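Local coordinates for putative type VI secretion protein (Escherichia coli, PDB 4HH5), which is the N-terminal domain of the ClpV1 ATPase of a type VI secretion system, a ClpA/ClpB-family protein that probably binds and hydrolyses ATP, at residues Glu111-Arg114 against Ser115-Leu119; Gln146-Ser149 against Pro150-Asp153; Gly133-Pro136 against Leu137-Ser141. All blocks are in the same frame, centred on the assembly; numbering follows the deposited sequence.

Contact 1 of 3, residues Glu111-Arg114 against Ser115-Leu119; sequences EHIR and SVHLL
Arg114 is the N-cap residue of the helix that starts at Ser115. His112-Arg114 arrive extended, and the chain then winds into the first turn. The carbonyl of Arg114 faces that turn. Arg114 O accepts from His117 N at 3.0 Å. A weak bond runs from Leu118 N to the same Arg114 O at 3.4 Å.

The side chain of His117 returns the bond. Arg114 N donates to His117 ND1 at 3.1 Å, and the N-H...N angle is nearly straight at 171°. The amide lies tilted out of the ring plane. This is one half of a capping box, with histidine at N3 as the acceptor. Accepting at ND1 suggests a hydrogen on NE2, consistent with the weak bond from that atom to Glu110. Ile113 CG2 and Leu118 CD2 pack at 4.2 Å, the residue before the N-cap against N4, which makes a hydrophobic staple. These two side chains cross at about a right angle.

Arg114 leaves the backbone with CG between N and the carbonyl carbon (chi1 57°). This brings Arg114 CG to 3.4 Å from His117 CE1. Val116 runs alongside the arginine, with Val116 CG1 3.6 Å from Arg114 CG. The same CG1 also sits above one face of the imidazole, toward the rim. The guanidinium plane is almost perpendicular to that ring. The chain bends further out, and the guanidinium forms salt bridges with Asp54 and Asp153.

Contact 2 of 3, residues Gln146-Ser149 against Pro150-Asp153; sequences QRLS and PLLD
Leu148 O is held by two amides of the turn that follows it. Leu152 N donates to Leu148 O at 3.1 Å. Leu151 N reaches the same Leu148 O at 3.0 Å, but the bond is bent and weak. One residue on, Asp153 N donates to Ser149 O at 2.9 Å. These bonds build the first turn of helix 149-155.

Ser149 also looks back. Its OG donates to Gln146 O at 2.7 Å, and Ser149 N bonds the same oxygen from the same face of the carbonyl plane. The hydroxyl lies beside the serine's own backbone N (chi1 -55°), which explains why OG and N converge on one acceptor. The end of helix 142-147 is thus tied to the start of the next helix, with Leu148 as the joint between them.

Pro150 fits this joint. Its ring meets the preceding backbone, with Pro150 CD 3.3 Å from Arg147 O. The side chains of Leu148 and Leu151 meet at their CD2 methyls, 4.4 Å apart, and both also touch helix 54-61. Leu152 turns in toward the joint and sets its CG 3.6 Å from Leu148 O. The Asp153 carboxylate, close to Ser149 O, has its main polar partner in Arg114, a salt bridge outside this stretch.

Proline has no amide hydrogen to give, and in the first turn of a helix none is needed. Gln146 O, at the end of helix 142-147, takes both OG and N of Ser149, while Leu148 O and Ser149 O take amides of the next turn. The joint is therefore bonded backward through the serine and forward through the carbonyls.

Contact 3 of 3, residues Gly133-Pro136 against Leu137-Ser141; sequences GLWP and LLTLS
Leu137 and Pro136 have the most surface buried where Gly133-Pro136 meets Leu137-Ser141, followed by Leu134 and Trp135. Leu137 N donates to Leu134 O at 3.1 Å. The Leu137 side chain folds back over that same carbonyl, and Leu137 CB comes within 3.3 Å of Leu134 O. Beyond it, both methyls of Leu137 rest on one methyl of Leu134: Leu134 CD2 lies 4.1 Å from each of Leu137 CD1 and CD2. The two leucines cross obliquely. Both are buried, and both reach Leu44 of helix 40-50 and Ile69 of helix 66-78.

Pro136 works through its carbonyl. Thr139 OG1 donates to Pro136 O at 2.6 Å, in the carbonyl plane and on a lone pair. Thr139 N reaches the same Pro136 O at 3.2 Å, by contrast from above that plane. One acceptor is therefore gripped by the hydroxyl and the amide of a single residue. The hydroxyl can do this because OG1 sits between the backbone N and the carbonyl carbon (chi1 64°). The same rotation places CG2 of Thr139 at the edge of the Trp135 indole, 4.2 Å from its CE3.

The indole is partly backed by its neighbour. Pro136 CD lies 3.4 Å above the plane of the Trp135 ring, near the rim. Trp135 itself is exposed, while its carbonyl oxygen accepts from Leu138 N.

Each bond spans three residues, from Leu134, Trp135 and Pro136 to Leu137, Leu138 and Thr139. That i to i+3 pattern defines a 3-10 helix, here a short one in the loop between helices 115-124 and 142-147 of this Clp N-terminal domain.

How the contacts relate
Contacts 1 and 2 touch directly, with centres about 12 Å apart. The salt bridge from Arg114 NH1 to Asp153 OD1, 2.8 Å long, joins the cap of helix 115-124 to helix 149-155. Val116 CG2 also packs on Leu152 CD1 at 3.6 Å. Contact 3 meets contact 1 from another direction, where Leu119 CD1 lies 3.3 Å from Leu137 O; their centres are about 16 Å apart. Contacts 2 and 3 do not touch, and their nearest atoms are about 5 Å apart. Contact 1 thus touches both of the others. All three lie in the Clp N-terminal domain of the larger ATPase.

Contact 1 of 3, residues Glu111-Arg114 against Ser115-Leu119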
ATOM      1  N   GLU A 111      15.771  -4.237  -3.298  1.00 26.23           N
ATOM      2  CA  GLU A 111      15.774  -5.251  -2.227  1.00 26.45           C
ATOM      3  C   GLU A 111      14.620  -5.033  -1.259  1.00 29.59           C
ATOM      4  O   GLU A 111      14.290  -5.937  -0.488  1.00 29.41           O
ATOM      5  CB  GLU A 111      17.094  -5.209  -1.433  1.00 28.03           C
ATOM      6  CG  GLU A 111      18.352  -5.411  -2.260  1.00 42.60           C
ATOM      7  CD  GLU A 111      18.753  -6.847  -2.530  1.00 71.61           C
ATOM      8  OE1 GLU A 111      18.750  -7.663  -1.578  1.00 73.48           O
ATOM      9  OE2 GLU A 111      19.137  -7.141  -3.686  1.00 69.99           O
ATOM     10  N   HIS A 112      14.036  -3.821  -1.275  1.00 25.41           N
ATOM     11  CA  HIS A 112      12.948  -3.423  -0.385  1.00 25.25           C
ATOM     12  C   HIS A 112      11.715  -2.921  -1.116  1.00 27.12           C
ATOM     13  O   HIS A 112      11.824  -2.352  -2.201  1.00 26.41           O
ATOM     14  CB  HIS A 112      13.431  -2.379   0.632  1.00 26.83           C
ATOM     15  CG  HIS A 112      14.435  -2.933   1.594  1.00 30.99           C
ATOM     16  ND1 HIS A 112      15.777  -2.645   1.473  1.00 33.42           N
ATOM     17  CD2 HIS A 112      14.260  -3.793   2.624  1.00 33.36           C
ATOM     18  CE1 HIS A 112      16.376  -3.325   2.439  1.00 33.22           C
ATOM     19  NE2 HIS A 112      15.501  -4.019   3.163  1.00 33.51           N
ATOM     20  N   ILE A 113      10.543  -3.123  -0.503  1.00 21.79           N
ATOM     21  CA  ILE A 113       9.269  -2.691  -1.063  1.00 20.53           C
ATOM     22  C   ILE A 113       8.895  -1.327  -0.502  1.00 23.52           C
ATOM     23  O   ILE A 113       8.832  -1.159   0.720  1.00 23.15           O
ATOM     24  CB  ILE A 113       8.138  -3.730  -0.820  1.00 23.22           C
ATOM     25  CG1 ILE A 113       8.568  -5.162  -1.224  1.00 23.59           C
ATOM     26  CG2 ILE A 113       6.836  -3.317  -1.526  1.00 22.85           C
ATOM     27  CD1 ILE A 113       7.618  -6.266  -0.689  1.00 25.51           C
ATOM     28  N   ARG A 114       8.601  -0.368  -1.396  1.00 18.65           N
ATOM     29  CA  ARG A 114       8.147   0.966  -1.004  1.00 18.00           C
ATOM     30  C   ARG A 114       6.739   1.189  -1.535  1.00 19.81           C
ATOM     31  O   ARG A 114       6.271   0.372  -2.337  1.00 17.41           O
ATOM     32  CB  ARG A 114       9.145   2.067  -1.394  1.00 19.04           C
ATOM     33  CG  ARG A 114       9.506   2.157  -2.850  1.00 30.71           C
ATOM     34  CD  ARG A 114      10.753   2.991  -3.031  1.00 28.89           C
ATOM     35  NE  ARG A 114      10.497   4.420  -2.828  1.00 27.39           N
ATOM     36  CZ  ARG A 114      11.413   5.366  -2.989  1.00 39.48           C
ATOM     37  NH1 ARG A 114      12.652   5.045  -3.346  1.00 24.48           N
ATOM     38  NH2 ARG A 114      11.097   6.643  -2.798  1.00 20.75           N
ATOM     39  N   SER A 115       6.043   2.262  -1.094  1.00 15.91           N
ATOM     40  CA  SER A 115       4.660   2.477  -1.546  1.00 15.42           C
ATOM     41  C   SER A 115       4.482   2.634  -3.048  1.00 18.69           C
ATOM     42  O   SER A 115       3.455   2.213  -3.570  1.00 18.95           O
ATOM     43  CB  SER A 115       3.952   3.577  -0.759  1.00 18.07           C
ATOM     44  OG  SER A 115       4.536   4.844  -0.994  1.00 22.53           O
ATOM     45  N   VAL A 116       5.500   3.154  -3.759  1.00 14.97           N
ATOM     46  CA  VAL A 116       5.429   3.273  -5.225  1.00 14.17           C
ATOM     47  C   VAL A 116       5.318   1.890  -5.889  1.00 16.15           C
ATOM     48  O   VAL A 116       4.703   1.789  -6.942  1.00 15.03           O
ATOM     49  CB  VAL A 116       6.554   4.156  -5.842  1.00 17.38           C
ATOM     50  CG1 VAL A 116       7.907   3.442  -5.828  1.00 16.96           C
ATOM     51  CG2 VAL A 116       6.189   4.602  -7.257  1.00 17.18           C
ATOM     52  N   HIS A 117       5.893   0.832  -5.263  1.00 13.27           N
ATOM     53  CA  HIS A 117       5.816  -0.545  -5.782  1.00 13.10           C
ATOM     54  C   HIS A 117       4.426  -1.108  -5.560  1.00 17.71           C
ATOM     55  O   HIS A 117       3.928  -1.842  -6.410  1.00 17.56           O
ATOM     56  CB  HIS A 117       6.888  -1.461  -5.161  1.00 13.14           C
ATOM     57  CG  HIS A 117       8.286  -0.969  -5.380  1.00 16.44           C
ATOM     58  ND1 HIS A 117       9.215  -0.968  -4.358  1.00 18.21           N
ATOM     59  CD2 HIS A 117       8.867  -0.479  -6.502  1.00 17.80           C
ATOM     60  CE1 HIS A 117      10.328  -0.483  -4.885  1.00 17.68           C
ATOM     61  NE2 HIS A 117      10.159  -0.157  -6.169  1.00 17.58           N
ATOM     62  N   LEU A 118       3.786  -0.736  -4.437  1.00 15.11           N
ATOM     63  CA  LEU A 118       2.401  -1.123  -4.149  1.00 16.56           C
ATOM     64  C   LEU A 118       1.514  -0.418  -5.176  1.00 20.72           C
ATOM     65  O   LEU A 118       0.562  -1.013  -5.669  1.00 19.73           O
ATOM     66  CB  LEU A 118       1.980  -0.696  -2.727  1.00 17.37           C
ATOM     67  CG  LEU A 118       2.825  -1.234  -1.549  1.00 22.90           C
ATOM     68  CD1 LEU A 118       2.416  -0.566  -0.234  1.00 23.57           C
ATOM     69  CD2 LEU A 118       2.680  -2.738  -1.404  1.00 24.87           C
ATOM     70  N   LEU A 119       1.866   0.840  -5.539  1.00 19.68           N
ATOM     71  CA  LEU A 119       1.115   1.599  -6.533  1.00 19.88           C
ATOM     72  C   LEU A 119       1.287   0.988  -7.921  1.00 24.24           C
ATOM     73  O   LEU A 119       0.304   0.841  -8.647  1.00 24.39           O
ATOM     74  CB  LEU A 119       1.490   3.089  -6.518  1.00 20.25           C
ATOM     75  CG  LEU A 119       0.614   3.989  -7.370  1.00 25.02           C
ATOM     76  CD1 LEU A 119      -0.829   4.000  -6.867  1.00 25.20           C
ATOM     77  CD2 LEU A 119       1.161   5.382  -7.400  1.00 27.78           C
TER

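Contact 2 of 3, residues Gln146-Ser149 against Pro150-Asp153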
ATOM      1  N   GLN A 146       8.329   4.447 -12.732  1.00 17.14           N
ATOM      2  CA  GLN A 146       9.748   4.102 -12.839  1.00 18.07           C
ATOM      3  C   GLN A 146      10.569   5.354 -13.184  1.00 20.45           C
ATOM      4  O   GLN A 146      11.594   5.612 -12.550  1.00 20.17           O
ATOM      5  CB  GLN A 146       9.905   3.049 -13.942  1.00 20.05           C
ATOM      6  CG  GLN A 146      11.061   2.103 -13.751  1.00 40.59           C
ATOM      7  CD  GLN A 146      11.202   1.259 -14.986  1.00 61.07           C
ATOM      8  OE1 GLN A 146      10.454   0.300 -15.205  1.00 53.62           O
ATOM      9  NE2 GLN A 146      12.107   1.660 -15.858  1.00 55.53           N
ATOM     10  N   ARG A 147      10.084   6.153 -14.157  1.00 16.47           N
ATOM     11  CA  ARG A 147      10.720   7.392 -14.611  1.00 16.84           C
ATOM     12  C   ARG A 147      10.739   8.452 -13.518  1.00 19.54           C
ATOM     13  O   ARG A 147      11.627   9.303 -13.528  1.00 18.37           O
ATOM     14  CB  ARG A 147      10.009   7.948 -15.855  1.00 18.98           C
ATOM     15  CG  ARG A 147      10.200   7.093 -17.108  1.00 28.12           C
ATOM     16  CD  ARG A 147       9.170   7.418 -18.184  1.00 37.25           C
ATOM     17  NE  ARG A 147       9.288   8.797 -18.670  1.00 40.84           N
ATOM     18  CZ  ARG A 147       8.363   9.419 -19.395  1.00 60.96           C
ATOM     19  NH1 ARG A 147       7.241   8.793 -19.729  1.00 52.29           N
ATOM     20  NH2 ARG A 147       8.555  10.669 -19.793  1.00 47.07           N
ATOM     21  N   LEU A 148       9.750   8.403 -12.590  1.00 15.23           N
ATOM     22  CA  LEU A 148       9.618   9.334 -11.461  1.00 15.14           C
ATOM     23  C   LEU A 148      10.512   9.029 -10.246  1.00 19.04           C
ATOM     24  O   LEU A 148      10.502   9.805  -9.291  1.00 18.24           O
ATOM     25  CB  LEU A 148       8.143   9.469 -11.033  1.00 14.75           C
ATOM     26  CG  LEU A 148       7.273  10.301 -11.989  1.00 18.91           C
ATOM     27  CD1 LEU A 148       5.808   9.987 -11.789  1.00 19.39           C
ATOM     28  CD2 LEU A 148       7.545  11.799 -11.832  1.00 20.18           C
ATOM     29  N   SER A 149      11.300   7.933 -10.285  1.00 16.49           N
ATOM     30  CA  SER A 149      12.222   7.572  -9.191  1.00 17.59           C
ATOM     31  C   SER A 149      13.117   8.759  -8.711  1.00 21.18           C
ATOM     32  O   SER A 149      13.168   8.965  -7.505  1.00 20.33           O
ATOM     33  CB  SER A 149      13.082   6.368  -9.570  1.00 25.30           C
ATOM     34  OG  SER A 149      12.275   5.270  -9.967  1.00 41.74           O
ATOM     35  N   PRO A 150      13.764   9.590  -9.584  1.00 18.23           N
ATOM     36  CA  PRO A 150      14.566  10.725  -9.061  1.00 18.15           C
ATOM     37  C   PRO A 150      13.771  11.730  -8.227  1.00 21.51           C
ATOM     38  O   PRO A 150      14.306  12.264  -7.258  1.00 21.58           O
ATOM     39  CB  PRO A 150      15.109  11.397 -10.332  1.00 19.76           C
ATOM     40  CG  PRO A 150      15.062  10.340 -11.368  1.00 24.21           C
ATOM     41  CD  PRO A 150      13.845   9.533 -11.058  1.00 19.65           C
ATOM     42  N   LEU A 151      12.509  11.990  -8.600  1.00 19.23           N
ATOM     43  CA  LEU A 151      11.656  12.924  -7.864  1.00 19.86           C
ATOM     44  C   LEU A 151      11.260  12.328  -6.510  1.00 21.51           C
ATOM     45  O   LEU A 151      11.341  13.016  -5.486  1.00 19.79           O
ATOM     46  CB  LEU A 151      10.406  13.290  -8.676  1.00 20.84           C
ATOM     47  CG  LEU A 151       9.479  14.269  -7.972  1.00 27.43           C
ATOM     48  CD1 LEU A 151       9.655  15.674  -8.503  1.00 28.40           C
ATOM     49  CD2 LEU A 151       8.057  13.770  -7.973  1.00 31.11           C
ATOM     50  N   LEU A 152      10.857  11.047  -6.507  1.00 17.69           N
ATOM     51  CA  LEU A 152      10.472  10.330  -5.287  1.00 18.43           C
ATOM     52  C   LEU A 152      11.653  10.275  -4.325  1.00 23.50           C
ATOM     53  O   LEU A 152      11.480  10.508  -3.133  1.00 21.63           O
ATOM     54  CB  LEU A 152       9.987   8.903  -5.612  1.00 18.58           C
ATOM     55  CG  LEU A 152       8.674   8.791  -6.374  1.00 23.33           C
ATOM     56  CD1 LEU A 152       8.388   7.365  -6.691  1.00 23.30           C
ATOM     57  CD2 LEU A 152       7.498   9.400  -5.582  1.00 25.10           C
ATOM     58  N   ASP A 153      12.870  10.049  -4.864  1.00 21.86           N
ATOM     59  CA  ASP A 153      14.079  10.009  -4.047  1.00 22.78           C
ATOM     60  C   ASP A 153      14.462  11.395  -3.485  1.00 27.61           C
ATOM     61  O   ASP A 153      15.154  11.474  -2.473  1.00 28.71           O
ATOM     62  CB  ASP A 153      15.227   9.325  -4.807  1.00 25.24           C
ATOM     63  CG  ASP A 153      15.066   7.814  -4.950  1.00 38.78           C
ATOM     64  OD1 ASP A 153      14.157   7.241  -4.297  1.00 39.02           O
ATOM     65  OD2 ASP A 153      15.865   7.200  -5.687  1.00 48.16           O
TER

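Contact 3 of 3, residues Gly133-Pro136 against Leu137-Ser141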
ATOM      1  N   GLY A 133     -13.327   5.790  -5.247  1.00 24.04           N
ATOM      2  CA  GLY A 133     -12.592   7.032  -5.014  1.00 23.66           C
ATOM      3  C   GLY A 133     -11.081   6.923  -5.120  1.00 26.78           C
ATOM      4  O   GLY A 133     -10.379   7.936  -5.003  1.00 25.85           O
ATOM      5  N   LEU A 134     -10.564   5.698  -5.344  1.00 22.20           N
ATOM      6  CA  LEU A 134      -9.130   5.461  -5.508  1.00 21.48           C
ATOM      7  C   LEU A 134      -8.691   5.598  -6.983  1.00 23.08           C
ATOM      8  O   LEU A 134      -7.528   5.344  -7.298  1.00 21.77           O
ATOM      9  CB  LEU A 134      -8.719   4.093  -4.925  1.00 21.50           C
ATOM     10  CG  LEU A 134      -8.764   3.939  -3.394  1.00 26.94           C
ATOM     11  CD1 LEU A 134      -8.497   2.514  -2.998  1.00 26.88           C
ATOM     12  CD2 LEU A 134      -7.728   4.824  -2.710  1.00 30.13           C
ATOM     13  N   TRP A 135      -9.607   6.045  -7.878  1.00 18.85           N
ATOM     14  CA  TRP A 135      -9.307   6.245  -9.304  1.00 18.09           C
ATOM     15  C   TRP A 135      -8.020   7.067  -9.609  1.00 20.33           C
ATOM     16  O   TRP A 135      -7.338   6.687 -10.568  1.00 20.18           O
ATOM     17  CB  TRP A 135     -10.541   6.751 -10.096  1.00 17.02           C
ATOM     18  CG  TRP A 135     -10.959   8.145  -9.744  1.00 17.82           C
ATOM     19  CD1 TRP A 135     -11.934   8.513  -8.868  1.00 20.73           C
ATOM     20  CD2 TRP A 135     -10.398   9.362 -10.260  1.00 17.78           C
ATOM     21  NE1 TRP A 135     -12.008   9.886  -8.790  1.00 20.30           N
ATOM     22  CE2 TRP A 135     -11.061  10.432  -9.618  1.00 21.37           C
ATOM     23  CE3 TRP A 135      -9.351   9.653 -11.161  1.00 19.06           C
ATOM     24  CZ2 TRP A 135     -10.729  11.770  -9.859  1.00 20.85           C
ATOM     25  CZ3 TRP A 135      -9.009  10.979 -11.382  1.00 20.58           C
ATOM     26  CH2 TRP A 135      -9.694  12.020 -10.741  1.00 21.14           C
ATOM     27  N   PRO A 136      -7.606   8.125  -8.831  1.00 15.67           N
ATOM     28  CA  PRO A 136      -6.351   8.845  -9.179  1.00 15.42           C
ATOM     29  C   PRO A 136      -5.092   7.979  -9.127  1.00 19.58           C
ATOM     30  O   PRO A 136      -4.154   8.201  -9.893  1.00 16.97           O
ATOM     31  CB  PRO A 136      -6.279   9.973  -8.137  1.00 17.15           C
ATOM     32  CG  PRO A 136      -7.714  10.157  -7.677  1.00 21.36           C
ATOM     33  CD  PRO A 136      -8.247   8.751  -7.649  1.00 16.88           C
ATOM     34  N   LEU A 137      -5.086   6.979  -8.233  1.00 18.77           N
ATOM     35  CA  LEU A 137      -3.981   6.035  -8.046  1.00 19.22           C
ATOM     36  C   LEU A 137      -3.778   5.159  -9.302  1.00 24.43           C
ATOM     37  O   LEU A 137      -2.695   4.625  -9.501  1.00 26.00           O
ATOM     38  CB  LEU A 137      -4.272   5.158  -6.807  1.00 19.44           C
ATOM     39  CG  LEU A 137      -3.984   5.783  -5.417  1.00 23.70           C
ATOM     40  CD1 LEU A 137      -5.030   6.816  -5.017  1.00 23.53           C
ATOM     41  CD2 LEU A 137      -3.934   4.719  -4.347  1.00 25.53           C
ATOM     42  N   LEU A 138      -4.809   5.037 -10.152  1.00 21.41           N
ATOM     43  CA  LEU A 138      -4.776   4.245 -11.390  1.00 21.92           C
ATOM     44  C   LEU A 138      -4.389   5.063 -12.636  1.00 25.30           C
ATOM     45  O   LEU A 138      -4.346   4.508 -13.739  1.00 25.42           O
ATOM     46  CB  LEU A 138      -6.135   3.539 -11.606  1.00 22.24           C
ATOM     47  CG  LEU A 138      -6.698   2.719 -10.428  1.00 27.48           C
ATOM     48  CD1 LEU A 138      -8.059   2.138 -10.773  1.00 28.12           C
ATOM     49  CD2 LEU A 138      -5.736   1.606  -9.999  1.00 29.56           C
ATOM     50  N   THR A 139      -4.107   6.370 -12.467  1.00 22.15           N
ATOM     51  CA  THR A 139      -3.789   7.277 -13.582  1.00 22.37           C
ATOM     52  C   THR A 139      -2.372   7.181 -14.130  1.00 27.70           C
ATOM     53  O   THR A 139      -2.171   7.461 -15.310  1.00 27.62           O
ATOM     54  CB  THR A 139      -4.224   8.732 -13.314  1.00 26.36           C
ATOM     55  OG1 THR A 139      -3.488   9.254 -12.210  1.00 26.68           O
ATOM     56  CG2 THR A 139      -5.730   8.875 -13.095  1.00 22.98           C
ATOM     57  N   LEU A 140      -1.390   6.824 -13.288  1.00 23.80           N
ATOM     58  CA  LEU A 140       0.003   6.702 -13.723  1.00 23.15           C
ATOM     59  C   LEU A 140       0.300   5.253 -14.078  1.00 25.97           C
ATOM     60  O   LEU A 140      -0.170   4.351 -13.398  1.00 26.61           O
ATOM     61  CB  LEU A 140       0.980   7.190 -12.624  1.00 23.20           C
ATOM     62  CG  LEU A 140       0.834   8.644 -12.148  1.00 27.39           C
ATOM     63  CD1 LEU A 140       1.449   8.830 -10.777  1.00 26.94           C
ATOM     64  CD2 LEU A 140       1.436   9.627 -13.150  1.00 29.92           C
ATOM     65  N   SER A 141       1.039   5.027 -15.166  1.00 20.35           N
ATOM     66  CA  SER A 141       1.436   3.687 -15.579  1.00 18.72           C
ATOM     67  C   SER A 141       2.700   3.279 -14.807  1.00 20.80           C
ATOM     68  O   SER A 141       3.364   4.146 -14.229  1.00 19.65           O
ATOM     69  CB  SER A 141       1.725   3.668 -17.070  1.00 19.00           C
ATOM     70  OG  SER A 141       2.886   4.435 -17.336  1.00 23.75           O
TER